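Local atomic coordinates of U4/U6 snRNA-associated-splicing factor PRP24 (Saccharomyces cerevisiae, PDB entry 4N0T), a protein that binds U6 snRNA, anneals it to U4 snRNA and acts as a recycling factor of the yeast spliceosome. Residues Lys14-Pro17 and Lys18-Gln22; Asp103-Asp107 and Ile108-Ala112; Gln298-Gln301 and Glu302-Ile306. One frame throughout, in Å; residues are numbered along the deposited sequence.

Three short local contacts, met in series from the N terminus and neither nested nor crossed, mark turning points in three of the four RRM-type domains. Contact 1 closes the turn that leads from strand 10-16 to helix 22-29 in RRM 1. In RRM 2, contact 2 ends helix 98-107 and turns the chain toward strand 112-116. Contact 3 does the corresponding job in the occluded RRM, between helix 293-302 and strand 311-317. None touches another: the centres of contacts 1 and 2 are about 19 Å apart, those of contacts 2 and 3 about 28 Å. The nearest atoms of each lie about 13 to 16 Å from the bound RNA.

Contact 1: residues Lys14-Pro17 and Lys18-Gln22; sequences KNLP and KSYNQ
Pro17 and Tyr20 are the first and last residues of a type I beta turn with Lys18 and Ser19 at its corners, in which the chain leaves strand 10-16 and comes back on itself. Tyr20 N donates to Pro17 O at 3.0 Å in a fairly straight bond, with an N-H...O angle of 162°. The donor stands well above the carbonyl plane, so neither lone pair is met head-on. The side chains of the same two residues lie side by side and point the same way. Tyr20 CD1 is 3.8 Å from Pro17 CG, the pyrrolidine ring running along the CD1 side of the phenol with its CG and CD carbons. Leu16 meets the ring at its other delta carbon: its CD2 methyl comes within 4.0 Å of Tyr20 CD2, the two side chains crossing at about a right angle. With Leu16 CG anti to the carbonyl carbon (chi1 -70°) and chi2 extended, the CD2 branch is brought to the ring. In the beta-alpha-beta-beta-alpha-beta fold of an RRM this is the connection from the first strand to the first helix, and Asn21, at the N-cap of helix 22-29, accepts from Lys24 N through OD1. Val72 touches both Pro17 and Tyr20, while Val25 of the helix touches Leu16 and Tyr20. With an alanine at Tyr20, Pro17 CG and Leu16 CD2 would probably lose the ring they pack on, opening a gap between the turn and helix 22-29. At the turn's outer corner, Ser19 OG stays 4.0 Å from Pro17 CB.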
loop_
_atom_site.group_PDB
_atom_site.type_symbol
_atom_site.label_atom_id
_atom_site.label_comp_id
_atom_site.label_asym_id
_atom_site.label_seq_id
_atom_site.Cartn_x
_atom_site.Cartn_y
_atom_site.Cartn_z
ATOM N N LYS A 14 7.074 7.683 29.397
ATOM C CA LYS A 14 7.474 6.418 30.010
ATOM C C LYS A 14 7.073 6.383 31.482
ATOM O O LYS A 14 7.042 7.419 32.145
ATOM C CB LYS A 14 8.987 6.212 29.872
ATOM C CG LYS A 14 9.489 4.938 30.524
ATOM C CD LYS A 14 10.957 4.700 30.254
ATOM C CE LYS A 14 11.374 3.344 30.824
ATOM N NZ LYS A 14 12.818 3.072 30.570
ATOM N N ASN A 15 6.729 5.182 31.945
ATOM C CA ASN A 15 6.461 4.896 33.368
ATOM C C ASN A 15 5.094 5.358 33.862
ATOM O O ASN A 15 4.927 5.669 35.046
ATOM C CB ASN A 15 7.568 5.424 34.293
ATOM C CG ASN A 15 7.629 4.648 35.604
ATOM O OD1 ASN A 15 7.431 3.430 35.609
ATOM N ND2 ASN A 15 7.880 5.344 36.715
ATOM N N LEU A 16 4.111 5.398 32.970
ATOM C CA LEU A 16 2.734 5.616 33.396
ATOM C C LEU A 16 2.275 4.411 34.216
ATOM O O LEU A 16 2.763 3.290 34.007
ATOM C CB LEU A 16 1.817 5.789 32.183
ATOM C CG LEU A 16 2.018 7.085 31.399
ATOM C CD1 LEU A 16 1.402 6.984 30.003
ATOM C CD2 LEU A 16 1.426 8.261 32.146
ATOM N N PRO A 17 1.327 4.630 35.135
ATOM C CA PRO A 17 0.819 3.524 35.957
ATOM C C PRO A 17 0.199 2.425 35.099
ATOM O O PRO A 17 -0.304 2.726 34.010
ATOM C CB PRO A 17 -0.277 4.192 36.798
ATOM C CG PRO A 17 0.122 5.640 36.861
ATOM C CD PRO A 17 0.742 5.927 35.520
ATOM N N LYS A 18 0.236 1.184 35.581
ATOM C CA LYS A 18 -0.435 0.059 34.921
ATOM C C LYS A 18 -1.888 0.371 34.558
ATOM O O LYS A 18 -2.393 -0.049 33.511
ATOM C CB LYS A 18 -0.417 -1.159 35.848
ATOM C CG LYS A 18 0.419 -2.325 35.361
ATOM C CD LYS A 18 -0.309 -3.644 35.598
ATOM C CE LYS A 18 -1.361 -3.895 34.524
ATOM N NZ LYS A 18 -0.726 -4.271 33.226
ATOM N N SER A 19 -2.548 1.122 35.432
ATOM C CA SER A 19 -3.975 1.407 35.300
ATOM C C SER A 19 -4.287 2.488 34.275
ATOM O O SER A 19 -5.458 2.748 33.978
ATOM C CB SER A 19 -4.562 1.813 36.658
ATOM O OG SER A 19 -4.143 3.115 37.040
ATOM N N TYR A 20 -3.251 3.123 33.733
ATOM C CA TYR A 20 -3.468 4.240 32.822
ATOM C C TYR A 20 -3.897 3.808 31.421
ATOM O O TYR A 20 -3.203 3.051 30.732
ATOM C CB TYR A 20 -2.259 5.185 32.791
ATOM C CG TYR A 20 -2.564 6.502 33.468
ATOM C CD1 TYR A 20 -2.907 6.540 34.813
ATOM C CD2 TYR A 20 -2.531 7.700 32.765
ATOM C CE1 TYR A 20 -3.203 7.727 35.444
ATOM C CE2 TYR A 20 -2.826 8.904 33.392
ATOM C CZ TYR A 20 -3.165 8.903 34.734
ATOM O OH TYR A 20 -3.461 10.078 35.388
ATOM N N ASN A 21 -5.066 4.287 31.019
ATOM C CA ASN A 21 -5.575 4.046 29.679
ATOM C C ASN A 21 -5.467 5.293 28.812
ATOM O O ASN A 21 -5.094 6.370 29.283
ATOM C CB ASN A 21 -7.027 3.537 29.725
ATOM C CG ASN A 21 -7.979 4.504 30.419
ATOM O OD1 ASN A 21 -7.806 5.723 30.373
ATOM N ND2 ASN A 21 -9.006 3.954 31.062
ATOM N N GLN A 22 -5.810 5.129 27.544
ATOM C CA GLN A 22 -5.814 6.210 26.572
ATOM C C GLN A 22 -6.594 7.439 27.068
ATOM O O GLN A 22 -6.152 8.583 26.903
ATOM C CB GLN A 22 -6.427 5.656 25.293
ATOM C CG GLN A 22 -6.441 6.562 24.111
ATOM C CD GLN A 22 -7.016 5.852 22.912
ATOM O OE1 GLN A 22 -7.706 4.840 23.056
ATOM N NE2 GLN A 22 -6.729 6.360 21.724
#

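Contact 2: residues Asp103-Asp107 and Ile108-Ala112; sequences DLLQD and INVVA
A Schellman motif ends helix 98-107 of RRM 2, with Leu105 and Val110 meeting through both backbone and side chain, and Asn109, at positive phi (58°), as its C' residue. Val110 N donates to Leu105 O at 2.9 Å, and Asn109 N to Gln106 O at 3.0 Å. Leu105 O is gripped twice, since Ile108 N also donates to it, at 3.1 Å but with a bent N-H...O angle of 137°; the two donors come from opposite faces of the carbonyl plane. A water bridges the two segments, donating to Gln106 O at 2.6 Å and to Asn109 OD1 at 3.1 Å. Apolar contact follows on from the turn. The Leu105 CD2 methyl lies 4.1 Å from Val110 CG1 and 4.0 Å from Ala112 CB, so one branch meets both residues as the chain heads for the next strand. Ile108 CG1 sits between its own N and carbonyl carbon (chi1 57°), which lays it against Leu105 O. Leu105 and Val110 are buried and touch both helix 136-146, at Cys142, and strand 128-133, at Val133.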
loop_
_atom_site.group_PDB
_atom_site.type_symbol
_atom_site.label_atom_id
_atom_site.label_comp_id
_atom_site.label_asym_id
_atom_site.label_seq_id
_atom_site.Cartn_x
_atom_site.Cartn_y
_atom_site.Cartn_z
ATOM N N ASP A 103 3.234 -8.727 16.139
ATOM C CA ASP A 103 3.722 -10.001 16.658
ATOM C C ASP A 103 5.197 -10.262 16.315
ATOM O O ASP A 103 5.936 -10.810 17.136
ATOM C CB ASP A 103 2.800 -11.147 16.223
ATOM C CG ASP A 103 1.401 -11.027 16.819
ATOM O OD1 ASP A 103 1.247 -10.344 17.855
ATOM O OD2 ASP A 103 0.454 -11.610 16.250
ATOM N N LEU A 104 5.637 -9.848 15.122
ATOM C CA LEU A 104 7.063 -9.897 14.775
ATOM C C LEU A 104 7.953 -9.223 15.811
ATOM O O LEU A 104 8.973 -9.775 16.224
ATOM C CB LEU A 104 7.333 -9.193 13.437
ATOM C CG LEU A 104 7.310 -9.914 12.097
ATOM C CD1 LEU A 104 7.910 -9.002 11.047
ATOM C CD2 LEU A 104 8.075 -11.228 12.169
ATOM N N LEU A 105 7.593 -8.001 16.200
ATOM C CA LEU A 105 8.387 -7.258 17.172
ATOM C C LEU A 105 8.249 -7.875 18.573
ATOM O O LEU A 105 9.205 -7.900 19.340
ATOM C CB LEU A 105 7.993 -5.777 17.187
ATOM C CG LEU A 105 8.634 -4.859 16.138
ATOM C CD1 LEU A 105 8.323 -5.307 14.713
ATOM C CD2 LEU A 105 8.176 -3.424 16.359
ATOM N N GLN A 106 7.052 -8.351 18.889
ATOM C CA GLN A 106 6.779 -9.030 20.161
ATOM C C GLN A 106 7.764 -10.195 20.341
ATOM O O GLN A 106 8.330 -10.392 21.427
ATOM C CB GLN A 106 5.341 -9.548 20.120
ATOM C CG GLN A 106 4.702 -9.903 21.438
ATOM C CD GLN A 106 3.277 -10.408 21.242
ATOM O OE1 GLN A 106 3.054 -11.452 20.623
ATOM N NE2 GLN A 106 2.309 -9.658 21.749
ATOM N N ASP A 107 7.982 -10.938 19.258
ATOM C CA ASP A 107 8.908 -12.081 19.237
ATOM C C ASP A 107 10.356 -11.746 19.597
ATOM O O ASP A 107 11.087 -12.599 20.105
ATOM C CB ASP A 107 8.906 -12.735 17.853
ATOM C CG ASP A 107 7.737 -13.674 17.647
ATOM O OD1 ASP A 107 6.697 -13.504 18.319
ATOM O OD2 ASP A 107 7.863 -14.583 16.799
ATOM N N ILE A 108 10.789 -10.524 19.304
ATOM C CA ILE A 108 12.149 -10.112 19.625
ATOM C C ILE A 108 12.132 -9.140 20.803
ATOM O O ILE A 108 13.068 -8.350 21.009
ATOM C CB ILE A 108 12.881 -9.525 18.388
ATOM C CG1 ILE A 108 12.104 -8.330 17.809
ATOM C CG2 ILE A 108 13.047 -10.604 17.334
ATOM C CD1 ILE A 108 12.959 -7.422 16.909
ATOM N N ASN A 109 11.036 -9.218 21.554
ATOM C CA ASN A 109 10.847 -8.491 22.808
ATOM C C ASN A 109 10.966 -6.983 22.659
ATOM O O ASN A 109 11.588 -6.306 23.480
ATOM C CB ASN A 109 11.773 -9.035 23.907
ATOM C CG ASN A 109 11.472 -10.486 24.252
ATOM O OD1 ASN A 109 10.316 -10.867 24.455
ATOM N ND2 ASN A 109 12.514 -11.306 24.306
ATOM N N VAL A 110 10.353 -6.464 21.595
ATOM C CA VAL A 110 10.294 -5.031 21.363
ATOM C C VAL A 110 8.845 -4.544 21.462
ATOM O O VAL A 110 7.967 -5.044 20.757
ATOM C CB VAL A 110 10.855 -4.689 19.970
ATOM C CG1 VAL A 110 10.593 -3.217 19.629
ATOM C CG2 VAL A 110 12.344 -5.002 19.914
ATOM N N VAL A 111 8.594 -3.583 22.351
ATOM C CA VAL A 111 7.266 -3.006 22.488
ATOM C C VAL A 111 7.002 -2.085 21.297
ATOM O O VAL A 111 7.861 -1.288 20.939
ATOM C CB VAL A 111 7.174 -2.176 23.775
ATOM C CG1 VAL A 111 5.827 -1.446 23.859
ATOM C CG2 VAL A 111 7.397 -3.075 24.995
ATOM N N ALA A 112 5.832 -2.223 20.675
ATOM C CA ALA A 112 5.444 -1.335 19.575
ATOM C C ALA A 112 4.345 -0.390 20.028
ATOM O O ALA A 112 3.309 -0.827 20.556
ATOM C CB ALA A 112 4.981 -2.132 18.374
HETATM O O HOH W 1 7.676 -9.415 23.760
#

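Contact 3: residues Gln298-Gln301 and Glu302-Ile306; sequences QFLQ and EEIHI
One face of the Phe299 ring carries Ile304, whose CG1 makes a CH-pi contact 4.2 Å from the ring centroid and is offset toward the rim. The pair sits at the C-terminal end of helix 293-302 in the occluded RRM, where His305, at positive phi, is the first residue to leave helical geometry. Beyond CG1, Ile304 CD1 comes within 3.8 Å of Phe299 CZ. Glu303 meets the ring obliquely at CD1 through its CB and CG, with its carboxylate plane turned only 16° from that of the ring, and Phe345 packs edge-to-face with the same ring. Phe299 CG anti to the backbone N, beside the carbonyl carbon (chi1 161°), brings the ring back to Glu303 and Ile304. The His305 ring has the carbonyl carbon of Glu303 on one face, near the rim. Before the break, Glu302 N still donates to Gln298 O at 2.8 Å, almost in line with the C=O bond, and Glu303 N to Phe299 O at 3.0 Å; Ile304 N adds only a weak bond to Phe299 O. Past His305 the chain turns back, and Ile306 N donates to Leu300 O at 3.0 Å. Leu300 and Ile306 lie side by side, pointing the same way, and both touch Ile311, while Met336 of helix 330-340 meets Ile306. The single methyl Ile306 CD1 fits against Leu300 at two points, 3.6 Å from both Leu300 CB and Leu300 CD2.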
loop_
_atom_site.group_PDB
_atom_site.type_symbol
_atom_site.label_atom_id
_atom_site.label_comp_id
_atom_site.label_asym_id
_atom_site.label_seq_id
_atom_site.Cartn_x
_atom_site.Cartn_y
_atom_site.Cartn_z
ATOM N N GLN A 298 -7.557 -14.130 1.392
ATOM C CA GLN A 298 -7.263 -14.962 2.554
ATOM C C GLN A 298 -8.522 -15.203 3.392
ATOM O O GLN A 298 -8.799 -16.335 3.811
ATOM C CB GLN A 298 -6.168 -14.304 3.388
ATOM C CG GLN A 298 -5.880 -14.985 4.700
ATOM C CD GLN A 298 -4.815 -14.256 5.492
ATOM O OE1 GLN A 298 -3.618 -14.495 5.314
ATOM N NE2 GLN A 298 -5.245 -13.351 6.364
ATOM N N PHE A 299 -9.294 -14.137 3.603
ATOM C CA PHE A 299 -10.577 -14.231 4.291
ATOM C C PHE A 299 -11.541 -15.178 3.583
ATOM O O PHE A 299 -12.177 -16.005 4.229
ATOM C CB PHE A 299 -11.179 -12.835 4.429
ATOM C CG PHE A 299 -12.658 -12.815 4.707
ATOM C CD1 PHE A 299 -13.153 -13.121 5.974
ATOM C CD2 PHE A 299 -13.551 -12.419 3.717
ATOM C CE1 PHE A 299 -14.520 -13.068 6.231
ATOM C CE2 PHE A 299 -14.918 -12.365 3.967
ATOM C CZ PHE A 299 -15.402 -12.693 5.227
ATOM N N LEU A 300 -11.656 -15.072 2.260
ATOM C CA LEU A 300 -12.571 -15.947 1.530
ATOM C C LEU A 300 -12.163 -17.416 1.619
ATOM O O LEU A 300 -13.022 -18.306 1.690
ATOM C CB LEU A 300 -12.660 -15.538 0.063
ATOM C CG LEU A 300 -13.273 -14.165 -0.193
ATOM C CD1 LEU A 300 -13.235 -13.836 -1.683
ATOM C CD2 LEU A 300 -14.698 -14.110 0.323
ATOM N N GLN A 301 -10.856 -17.670 1.598
ATOM C CA GLN A 301 -10.357 -19.041 1.650
ATOM C C GLN A 301 -10.420 -19.639 3.051
ATOM O O GLN A 301 -10.872 -20.775 3.216
ATOM C CB GLN A 301 -8.921 -19.111 1.127
ATOM C CG GLN A 301 -8.798 -18.867 -0.369
ATOM C CD GLN A 301 -7.368 -18.577 -0.785
ATOM O OE1 GLN A 301 -7.062 -18.477 -1.971
ATOM N NE2 GLN A 301 -6.488 -18.424 0.197
ATOM N N GLU A 302 -9.972 -18.881 4.051
ATOM C CA GLU A 302 -9.816 -19.411 5.409
ATOM C C GLU A 302 -11.089 -19.360 6.245
ATOM O O GLU A 302 -11.328 -20.246 7.067
ATOM C CB GLU A 302 -8.688 -18.683 6.149
ATOM C CG GLU A 302 -7.318 -18.847 5.499
ATOM C CD GLU A 302 -6.218 -18.128 6.259
ATOM O OE1 GLU A 302 -6.478 -17.650 7.387
ATOM O OE2 GLU A 302 -5.092 -18.043 5.725
ATOM N N GLU A 303 -11.895 -18.323 6.049
ATOM C CA GLU A 303 -13.105 -18.147 6.844
ATOM C C GLU A 303 -14.361 -18.644 6.125
ATOM O O GLU A 303 -15.264 -19.196 6.754
ATOM C CB GLU A 303 -13.279 -16.683 7.265
ATOM C CG GLU A 303 -12.136 -16.135 8.104
ATOM C CD GLU A 303 -11.967 -16.873 9.423
ATOM O OE1 GLU A 303 -12.991 -17.276 10.025
ATOM O OE2 GLU A 303 -10.806 -17.050 9.858
ATOM N N ILE A 304 -14.423 -18.455 4.810
ATOM C CA ILE A 304 -15.622 -18.815 4.063
ATOM C C ILE A 304 -15.440 -20.176 3.378
ATOM O O ILE A 304 -16.400 -20.762 2.866
ATOM C CB ILE A 304 -15.982 -17.706 3.047
ATOM C CG1 ILE A 304 -15.949 -16.341 3.740
ATOM C CG2 ILE A 304 -17.342 -17.944 2.410
ATOM C CD1 ILE A 304 -16.955 -16.188 4.901
ATOM N N HIS A 305 -14.202 -20.673 3.389
ATOM C CA HIS A 305 -13.862 -22.000 2.861
ATOM C C HIS A 305 -14.104 -22.119 1.360
ATOM O O HIS A 305 -14.474 -23.177 0.844
ATOM C CB HIS A 305 -14.558 -23.104 3.667
ATOM C CG HIS A 305 -14.238 -23.051 5.128
ATOM N ND1 HIS A 305 -15.133 -22.593 6.071
ATOM C CD2 HIS A 305 -13.101 -23.351 5.801
ATOM C CE1 HIS A 305 -14.570 -22.633 7.266
ATOM N NE2 HIS A 305 -13.338 -23.092 7.131
ATOM N N ILE A 306 -13.864 -21.006 0.675
ATOM C CA ILE A 306 -13.913 -20.942 -0.769
ATOM C C ILE A 306 -12.563 -21.432 -1.292
ATOM O O ILE A 306 -11.518 -21.131 -0.709
ATOM C CB ILE A 306 -14.146 -19.482 -1.216
ATOM C CG1 ILE A 306 -15.472 -18.963 -0.655
ATOM C CG2 ILE A 306 -14.151 -19.361 -2.718
ATOM C CD1 ILE A 306 -15.621 -17.452 -0.764
#